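Local coordinates for hypothetical protein ylbA (Escherichia coli, PDB 1RC6) that hydrolyses (S)-ureidoglycine to (S)-ureidoglycolate and ammonia in the breakdown of allantoin, using manganese as cofactor, at residues K95-T100 with P144-G149; Y108-P113 with L175-N180; H23-L28 with N214-W219. One frame throughout, in Å; residues are numbered along the deposited sequence.

Interaction 1 (K95-T100 with P144-G149)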
loop_
_atom_site.group_PDB
_atom_site.type_symbol
_atom_site.label_atom_id
_atom_site.label_comp_id
_atom_site.label_asym_id
_atom_site.label_seq_id
_atom_site.Cartn_x
_atom_site.Cartn_y
_atom_site.Cartn_z
ATOM N N LYS A 95 1.036 13.033 12.254
ATOM C CA LYS A 95 1.727 14.293 12.409
ATOM C C LYS A 95 2.986 14.340 11.565
ATOM O O LYS A 95 3.762 13.389 11.530
ATOM C CB LYS A 95 2.068 14.531 13.880
ATOM C CG LYS A 95 0.850 14.741 14.764
ATOM C CD LYS A 95 1.233 15.139 16.190
ATOM C CE LYS A 95 0.008 15.582 16.976
ATOM N NZ LYS A 95 0.377 16.205 18.268
ATOM N N ALA A 96 3.169 15.459 10.875
ATOM C CA ALA A 96 4.335 15.676 10.020
ATOM C C ALA A 96 4.440 17.155 9.649
ATOM O O ALA A 96 3.431 17.863 9.585
ATOM C CB ALA A 96 4.241 14.826 8.747
ATOM N N GLU A 97 5.670 17.601 9.409
ATOM C CA GLU A 97 5.939 18.981 9.045
ATOM C C GLU A 97 5.141 19.961 9.917
ATOM O O GLU A 97 4.512 20.899 9.419
ATOM C CB GLU A 97 5.631 19.196 7.560
ATOM C CG GLU A 97 6.409 18.253 6.654
ATOM C CD GLU A 97 6.416 18.682 5.203
ATOM O OE1 GLU A 97 5.369 19.125 4.700
ATOM O OE2 GLU A 97 7.466 18.558 4.554
ATOM N N GLY A 98 5.162 19.714 11.224
ATOM C CA GLY A 98 4.476 20.574 12.162
ATOM C C GLY A 98 2.968 20.586 12.121
ATOM O O GLY A 98 2.355 21.261 12.944
ATOM N N LYS A 99 2.346 19.868 11.194
ATOM C CA LYS A 99 0.888 19.876 11.142
ATOM C C LYS A 99 0.319 18.620 11.774
ATOM O O LYS A 99 1.063 17.723 12.168
ATOM C CB LYS A 99 0.404 19.987 9.702
ATOM C CG LYS A 99 1.074 21.090 8.907
ATOM C CD LYS A 99 0.635 21.034 7.462
ATOM C CE LYS A 99 1.607 21.764 6.552
ATOM N NZ LYS A 99 1.243 21.548 5.113
ATOM N N THR A 100 -1.005 18.563 11.872
ATOM C CA THR A 100 -1.703 17.417 12.455
ATOM C C THR A 100 -2.842 17.022 11.535
ATOM O O THR A 100 -3.522 17.882 10.999
ATOM C CB THR A 100 -2.307 17.752 13.838
ATOM O OG1 THR A 100 -1.259 17.887 14.802
ATOM C CG2 THR A 100 -3.252 16.651 14.291
ATOM N N PRO A 144 9.213 17.150 -4.283
ATOM C CA PRO A 144 7.858 16.740 -3.912
ATOM C C PRO A 144 7.414 17.520 -2.680
ATOM O O PRO A 144 8.146 18.376 -2.187
ATOM C CB PRO A 144 8.026 15.260 -3.633
ATOM C CG PRO A 144 9.352 15.249 -2.919
ATOM C CD PRO A 144 10.216 16.218 -3.731
ATOM N N TRP A 145 6.223 17.224 -2.180
ATOM C CA TRP A 145 5.726 17.914 -0.997
ATOM C C TRP A 145 4.626 17.136 -0.275
ATOM O O TRP A 145 3.962 16.275 -0.857
ATOM C CB TRP A 145 5.212 19.301 -1.378
ATOM C CG TRP A 145 4.143 19.265 -2.403
ATOM C CD1 TRP A 145 2.798 19.128 -2.193
ATOM C CD2 TRP A 145 4.330 19.328 -3.824
ATOM N NE1 TRP A 145 2.132 19.105 -3.401
ATOM C CE2 TRP A 145 3.046 19.226 -4.418
ATOM C CE3 TRP A 145 5.458 19.457 -4.651
ATOM C CZ2 TRP A 145 2.854 19.255 -5.812
ATOM C CZ3 TRP A 145 5.274 19.486 -6.033
ATOM C CH2 TRP A 145 3.975 19.386 -6.601
ATOM N N LEU A 146 4.449 17.458 1.003
ATOM C CA LEU A 146 3.452 16.815 1.839
ATOM C C LEU A 146 2.092 16.867 1.171
ATOM O O LEU A 146 1.683 17.903 0.662
ATOM C CB LEU A 146 3.413 17.526 3.198
ATOM C CG LEU A 146 2.364 17.376 4.320
ATOM C CD1 LEU A 146 1.119 16.648 3.872
ATOM C CD2 LEU A 146 3.005 16.671 5.479
ATOM N N VAL A 147 1.405 15.736 1.154
ATOM C CA VAL A 147 0.065 15.668 0.592
ATOM C C VAL A 147 -0.769 14.836 1.554
ATOM O O VAL A 147 -0.299 13.828 2.071
ATOM C CB VAL A 147 0.050 14.999 -0.787
ATOM C CG1 VAL A 147 -1.373 14.942 -1.319
ATOM C CG2 VAL A 147 0.937 15.761 -1.733
ATOM N N SER A 148 -1.998 15.266 1.806
ATOM C CA SER A 148 -2.874 14.543 2.711
ATOM C C SER A 148 -4.340 14.762 2.338
ATOM O O SER A 148 -4.695 15.790 1.778
ATOM C CB SER A 148 -2.610 14.998 4.143
ATOM O OG SER A 148 -3.388 14.245 5.059
ATOM N N GLY A 149 -5.187 13.789 2.634
ATOM C CA GLY A 149 -6.595 13.917 2.310
ATOM C C GLY A 149 -7.324 12.606 2.531
ATOM O O GLY A 149 -6.855 11.741 3.286
#
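L146 pushes its isobutyl group against the tip of the hairpin formed by strands 91-96 and 99-104, meeting A96, E97 and K99. Its CD2 lies 4.0 Å from A96 CB and 3.9 Å from E97 CG, while the E97 side chain runs alongside it in the reverse sense, with E97 CD 3.8 Å from L146 CB. K99 adds a looser flank, its NZ 4.4 Å from L146 CG.

The turn behind it sets the positions of these side chains. Residues A96 to K99 make a type I' turn, closed by a backbone hydrogen bond from K99 N to A96 O (2.8 Å), which turns E97 and K99 toward the same leucine. With CG beside the backbone N (chi1 -57°) and the chain extended beyond it, E97 reaches along L146 to S115, whose OG is hydrogen-bonded to E97 OE2. L146 itself precedes strand 147-150, which pairs with strand 107-111, and it also packs on L109 and F101.

No hydrogen bond crosses between the two segments. One leucine thus joins two sheets of the N-terminal cupin domain by van der Waals packing on the A96 methyl and the E97 side chain, with the K99 ammonium at its margin, while a serine holds one carboxylate oxygen of E97.

Interaction 2 (Y108-P113 with L175-N180)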
loop_
_atom_site.group_PDB
_atom_site.type_symbol
_atom_site.label_atom_id
_atom_site.label_comp_id
_atom_site.label_asym_id
_atom_site.label_seq_id
_atom_site.Cartn_x
_atom_site.Cartn_y
_atom_site.Cartn_z
ATOM N N TYR A 108 -5.347 9.536 3.931
ATOM C CA TYR A 108 -3.983 9.229 3.557
ATOM C C TYR A 108 -3.044 10.387 3.831
ATOM O O TYR A 108 -3.474 11.545 3.949
ATOM C CB TYR A 108 -3.902 8.860 2.079
ATOM C CG TYR A 108 -4.141 10.005 1.109
ATOM C CD1 TYR A 108 -5.432 10.403 0.761
ATOM C CD2 TYR A 108 -3.068 10.659 0.502
ATOM C CE1 TYR A 108 -5.647 11.420 -0.176
ATOM C CE2 TYR A 108 -3.270 11.667 -0.428
ATOM C CZ TYR A 108 -4.562 12.045 -0.768
ATOM O OH TYR A 108 -4.747 13.032 -1.718
ATOM N N LEU A 109 -1.755 10.069 3.928
ATOM C CA LEU A 109 -0.730 11.066 4.167
ATOM C C LEU A 109 0.601 10.704 3.512
ATOM O O LEU A 109 1.182 9.655 3.799
ATOM C CB LEU A 109 -0.494 11.258 5.666
ATOM C CG LEU A 109 0.738 12.120 5.973
ATOM C CD1 LEU A 109 0.540 13.521 5.428
ATOM C CD2 LEU A 109 0.975 12.166 7.465
ATOM N N TYR A 110 1.079 11.587 2.639
ATOM C CA TYR A 110 2.364 11.406 1.978
ATOM C C TYR A 110 3.361 12.402 2.561
ATOM O O TYR A 110 3.025 13.555 2.810
ATOM C CB TYR A 110 2.253 11.637 0.461
ATOM C CG TYR A 110 3.613 11.772 -0.200
ATOM C CD1 TYR A 110 4.299 12.979 -0.178
ATOM C CD2 TYR A 110 4.269 10.660 -0.738
ATOM C CE1 TYR A 110 5.607 13.081 -0.656
ATOM C CE2 TYR A 110 5.571 10.751 -1.222
ATOM C CZ TYR A 110 6.237 11.966 -1.171
ATOM O OH TYR A 110 7.538 12.062 -1.602
ATOM N N CYS A 111 4.587 11.958 2.777
ATOM C CA CYS A 111 5.629 12.830 3.300
ATOM C C CYS A 111 6.863 12.814 2.408
ATOM O O CYS A 111 7.412 11.750 2.112
ATOM C CB CYS A 111 6.056 12.407 4.706
ATOM S SG CYS A 111 4.845 12.717 6.007
ATOM N N PRO A 112 7.317 13.998 1.964
ATOM C CA PRO A 112 8.506 14.048 1.113
ATOM C C PRO A 112 9.679 13.595 1.957
ATOM O O PRO A 112 9.554 13.436 3.163
ATOM C CB PRO A 112 8.601 15.523 0.737
ATOM C CG PRO A 112 8.041 16.204 1.960
ATOM C CD PRO A 112 6.814 15.358 2.235
ATOM N N PRO A 113 10.838 13.382 1.331
ATOM C CA PRO A 113 12.053 12.942 2.023
ATOM C C PRO A 113 12.394 13.823 3.208
ATOM O O PRO A 113 12.288 15.040 3.129
ATOM C CB PRO A 113 13.120 13.042 0.948
ATOM C CG PRO A 113 12.356 12.813 -0.298
ATOM C CD PRO A 113 11.105 13.611 -0.097
ATOM N N LEU A 175 6.830 15.832 -12.003
ATOM C CA LEU A 175 8.119 15.180 -11.869
ATOM C C LEU A 175 8.693 15.317 -10.480
ATOM O O LEU A 175 9.643 14.613 -10.128
ATOM C CB LEU A 175 9.112 15.757 -12.872
ATOM C CG LEU A 175 8.661 15.751 -14.337
ATOM C CD1 LEU A 175 9.786 16.266 -15.204
ATOM C CD2 LEU A 175 8.257 14.344 -14.754
ATOM N N GLY A 176 8.136 16.236 -9.696
ATOM C CA GLY A 176 8.614 16.424 -8.339
ATOM C C GLY A 176 8.444 15.098 -7.633
ATOM O O GLY A 176 9.253 14.715 -6.764
ATOM N N PHE A 177 7.387 14.389 -8.029
ATOM C CA PHE A 177 7.084 13.084 -7.467
ATOM C C PHE A 177 7.680 11.969 -8.320
ATOM O O PHE A 177 7.630 12.011 -9.544
ATOM C CB PHE A 177 5.574 12.906 -7.341
ATOM C CG PHE A 177 4.955 13.738 -6.253
ATOM C CD1 PHE A 177 4.629 13.172 -5.027
ATOM C CD2 PHE A 177 4.741 15.099 -6.437
ATOM C CE1 PHE A 177 4.102 13.954 -4.002
ATOM C CE2 PHE A 177 4.220 15.880 -5.430
ATOM C CZ PHE A 177 3.899 15.310 -4.209
ATOM N N ASP A 178 8.255 10.976 -7.650
ATOM C CA ASP A 178 8.866 9.848 -8.318
ATOM C C ASP A 178 8.068 8.569 -8.037
ATOM O O ASP A 178 8.571 7.464 -8.212
ATOM C CB ASP A 178 10.308 9.692 -7.836
ATOM C CG ASP A 178 10.396 9.263 -6.386
ATOM O OD1 ASP A 178 9.348 9.209 -5.707
ATOM O OD2 ASP A 178 11.526 8.982 -5.924
ATOM N N MET A 179 6.823 8.723 -7.596
ATOM C CA MET A 179 5.981 7.568 -7.310
ATOM C C MET A 179 4.539 8.005 -7.229
ATOM O O MET A 179 4.235 9.183 -7.356
ATOM C CB MET A 179 6.361 6.935 -5.973
ATOM C CG MET A 179 6.245 7.903 -4.830
ATOM S SD MET A 179 5.720 7.151 -3.289
ATOM C CE MET A 179 7.186 6.959 -2.551
ATOM N N ASN A 180 3.652 7.042 -7.027
ATOM C CA ASN A 180 2.241 7.336 -6.888
ATOM C C ASN A 180 1.535 6.124 -6.304
ATOM O O ASN A 180 2.016 5.006 -6.434
ATOM C CB ASN A 180 1.639 7.711 -8.235
ATOM C CG ASN A 180 0.448 8.654 -8.099
ATOM O OD1 ASN A 180 0.104 9.377 -9.034
ATOM N ND2 ASN A 180 -0.188 8.646 -6.939
#
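The boundary between the two cupin domains of this bicupin protein is built partly from Y110, on strand 107-111 of the N-terminal domain, meeting F177 and M179, which lead into and begin strand 179-186 of the C-terminal domain. All three side chains are buried, and each partner takes a different part of the tyrosine ring.

F177 comes over one face. Its CE1 stands 3.8 Å above the ring plane, displaced toward the rim, with Y110 CE1 as its nearest neighbour. The two rings are neither parallel nor perpendicular: their planes make 54° and their centroids lie 5.3 Å apart, so the pair packs obliquely, each side chain running past the other. M179 approaches the edge instead. M179 SD is 4.2 Å from Y110 CE2 and close to the ring plane, 79° off the normal, a Met-aromatic contact. With CG between the backbone N and the carbonyl carbon (chi1 58°), the bend at chi2 brings SD to this edge.

With its own CG anti to the backbone N, the Y110 ring extends across the boundary. At the far end its OH is hydrogen-bonded to E82, on neighbouring strand 81-89, and M179 packs on that same glutamate as well as on Y132 and R134. The F177 ring also meets that of W145 edge-to-face.

A polar tip tied down within an apolar contact would restrain the tyrosine from swinging away from its partners. The tether to E82 lies within the N-terminal domain; across the segments themselves, cohesion rests on aromatic and sulfur contacts without a hydrogen bond.

Interaction 3 (H23-L28 with N214-W219)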
loop_
_atom_site.group_PDB
_atom_site.type_symbol
_atom_site.label_atom_id
_atom_site.label_comp_id
_atom_site.label_asym_id
_atom_site.label_seq_id
_atom_site.Cartn_x
_atom_site.Cartn_y
_atom_site.Cartn_z
ATOM N N HIS A 23 10.016 -14.904 -6.344
ATOM C CA HIS A 23 11.062 -13.879 -6.239
ATOM C C HIS A 23 11.382 -13.118 -7.519
ATOM O O HIS A 23 11.761 -13.713 -8.529
ATOM C CB HIS A 23 12.347 -14.516 -5.701
ATOM C CG HIS A 23 12.176 -15.169 -4.365
ATOM N ND1 HIS A 23 12.237 -14.470 -3.180
ATOM C CD2 HIS A 23 11.877 -16.448 -4.031
ATOM C CE1 HIS A 23 11.980 -15.286 -2.174
ATOM N NE2 HIS A 23 11.757 -16.493 -2.663
ATOM N N GLY A 24 11.238 -11.797 -7.464
ATOM C CA GLY A 24 11.520 -10.971 -8.623
ATOM C C GLY A 24 10.372 -10.942 -9.614
ATOM O O GLY A 24 10.279 -10.037 -10.449
ATOM N N ASN A 25 9.499 -11.939 -9.537
ATOM C CA ASN A 25 8.361 -11.996 -10.432
ATOM C C ASN A 25 7.102 -11.593 -9.715
ATOM O O ASN A 25 6.465 -10.607 -10.075
ATOM C CB ASN A 25 8.204 -13.390 -11.017
ATOM C CG ASN A 25 8.895 -13.524 -12.349
ATOM O OD1 ASN A 25 8.919 -14.602 -12.951
ATOM N ND2 ASN A 25 9.461 -12.415 -12.832
ATOM N N PHE A 26 6.730 -12.357 -8.701
ATOM C CA PHE A 26 5.540 -12.014 -7.950
ATOM C C PHE A 26 5.469 -12.829 -6.674
ATOM O O PHE A 26 6.210 -13.794 -6.500
ATOM C CB PHE A 26 4.287 -12.223 -8.814
ATOM C CG PHE A 26 3.661 -13.585 -8.670
ATOM C CD1 PHE A 26 2.663 -13.808 -7.725
ATOM C CD2 PHE A 26 4.079 -14.647 -9.473
ATOM C CE1 PHE A 26 2.088 -15.070 -7.578
ATOM C CE2 PHE A 26 3.509 -15.920 -9.336
ATOM C CZ PHE A 26 2.512 -16.130 -8.386
ATOM N N ALA A 27 4.582 -12.422 -5.777
ATOM C CA ALA A 27 4.397 -13.106 -4.507
ATOM C C ALA A 27 3.022 -12.779 -3.971
ATOM O O ALA A 27 2.598 -11.631 -4.013
ATOM C CB ALA A 27 5.441 -12.648 -3.517
ATOM N N LEU A 28 2.318 -13.792 -3.489
ATOM C CA LEU A 28 1.003 -13.586 -2.916
ATOM C C LEU A 28 1.224 -13.841 -1.441
ATOM O O LEU A 28 1.666 -14.910 -1.046
ATOM C CB LEU A 28 -0.007 -14.582 -3.492
ATOM C CG LEU A 28 -1.452 -14.606 -2.974
ATOM C CD1 LEU A 28 -1.473 -15.133 -1.555
ATOM C CD2 LEU A 28 -2.061 -13.230 -3.024
ATOM N N ASN A 214 -4.515 -13.173 -12.067
ATOM C CA ASN A 214 -3.775 -14.046 -12.954
ATOM C C ASN A 214 -2.350 -13.534 -12.983
ATOM O O ASN A 214 -1.995 -12.704 -13.822
ATOM C CB ASN A 214 -4.356 -14.010 -14.366
ATOM C CG ASN A 214 -3.565 -14.864 -15.339
ATOM O OD1 ASN A 214 -3.584 -16.091 -15.261
ATOM N ND2 ASN A 214 -2.852 -14.215 -16.254
ATOM N N LEU A 215 -1.539 -14.029 -12.055
ATOM C CA LEU A 215 -0.145 -13.618 -11.957
ATOM C C LEU A 215 0.721 -14.292 -13.020
ATOM O O LEU A 215 0.752 -13.853 -14.172
ATOM C CB LEU A 215 0.393 -13.924 -10.554
ATOM C CG LEU A 215 -0.317 -13.254 -9.364
ATOM C CD1 LEU A 215 -0.360 -11.746 -9.572
ATOM C CD2 LEU A 215 -1.728 -13.803 -9.216
ATOM N N ASP A 216 1.427 -15.351 -12.637
ATOM C CA ASP A 216 2.272 -16.059 -13.588
ATOM C C ASP A 216 1.465 -17.121 -14.319
ATOM O O ASP A 216 1.707 -18.321 -14.181
ATOM C CB ASP A 216 3.477 -16.679 -12.876
ATOM C CG ASP A 216 4.563 -15.654 -12.567
ATOM O OD1 ASP A 216 5.533 -15.999 -11.857
ATOM O OD2 ASP A 216 4.448 -14.502 -13.041
ATOM N N ASN A 217 0.495 -16.646 -15.093
ATOM C CA ASN A 217 -0.382 -17.492 -15.885
ATOM C C ASN A 217 -1.267 -18.410 -15.073
ATOM O O ASN A 217 -1.929 -19.280 -15.633
ATOM C CB ASN A 217 0.431 -18.330 -16.863
ATOM C CG ASN A 217 1.099 -17.489 -17.912
ATOM O OD1 ASN A 217 1.753 -18.006 -18.817
ATOM N ND2 ASN A 217 0.941 -16.176 -17.802
ATOM N N ASN A 218 -1.289 -18.228 -13.760
ATOM C CA ASN A 218 -2.126 -19.077 -12.925
ATOM C C ASN A 218 -3.141 -18.258 -12.162
ATOM O O ASN A 218 -2.822 -17.215 -11.593
ATOM C CB ASN A 218 -1.267 -19.898 -11.959
ATOM C CG ASN A 218 -0.496 -21.003 -12.664
ATOM O OD1 ASN A 218 -1.087 -21.964 -13.166
ATOM N ND2 ASN A 218 0.829 -20.864 -12.716
ATOM N N TRP A 219 -4.379 -18.729 -12.166
ATOM C CA TRP A 219 -5.436 -18.027 -11.472
ATOM C C TRP A 219 -5.349 -18.279 -9.982
ATOM O O TRP A 219 -5.158 -19.417 -9.542
ATOM C CB TRP A 219 -6.798 -18.461 -12.001
ATOM C CG TRP A 219 -6.940 -18.201 -13.452
ATOM C CD1 TRP A 219 -6.586 -19.032 -14.473
ATOM C CD2 TRP A 219 -7.428 -17.002 -14.058
ATOM N NE1 TRP A 219 -6.823 -18.423 -15.680
ATOM C CE2 TRP A 219 -7.338 -17.174 -15.453
ATOM C CE3 TRP A 219 -7.926 -15.793 -13.554
ATOM C CZ2 TRP A 219 -7.735 -16.186 -16.356
ATOM C CZ3 TRP A 219 -8.321 -14.807 -14.452
ATOM C CH2 TRP A 219 -8.222 -15.010 -15.839
#
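F26 presents its ring to two consecutive residues of the 214-219 turn, which use it in different ways: L215 lies over a face, D216 at an edge. The leucine CB sits 3.5 Å from the ring centroid and only 7° off the normal, a CH-pi contact centred on the ring. L215 CG, held beside its own backbone N (chi1 -60°), then reaches over the CD1 and CE1 side of the same face. D216 directs OD1 at the ring's rim, in the ring plane and nearest to CD2, with its carboxylate turned 82° from the phenyl plane. That places a probable negative charge against the hydrogen-bearing, weakly positive edge of the ring. N25 approaches more loosely, its CB 3.8 Å from D216 OD1.

Replacing F26 by an alanine would probably leave L215 CB without the face it packs on and open a gap between strand and turn.

D216 is the centre of an inverse gamma turn and touches K22. The turn links strands 210-214 and 219-223 of the four-stranded sheet in the C-terminal cupin domain. F26 begins strand 26-29, from the N-terminal end of the chain yet in the seven-stranded sheet between strands 20-21 and 227-230; F26 packs on I20 of the first, and L215 on I228 of the second and, bordering the probable active site, on Q236 of strand 234-240, a probable manganese and substrate ligand.

In the fold
Interactions 1 and 2 are neighbours, their centres 11 Å apart, coupled through paired strands 107-111 and 147-150: V147 O lies 2.7 Å from Y110 N in a probable hydrogen bond. Together they lead from a hairpin of the N-terminal cupin domain to its boundary with the C-terminal one. Interaction 3 sits across the molecule, its centre 35 Å from that of interaction 1, but shares the seven-stranded sheet with interaction 2, about 17 Å away between nearest atoms. The L215 side chain is about 3 Å from that of Q236, a probable manganese and substrate ligand, and the M179 side chain about 7 Å from that of K253, which probably binds substrate; interaction 1 is remote from both.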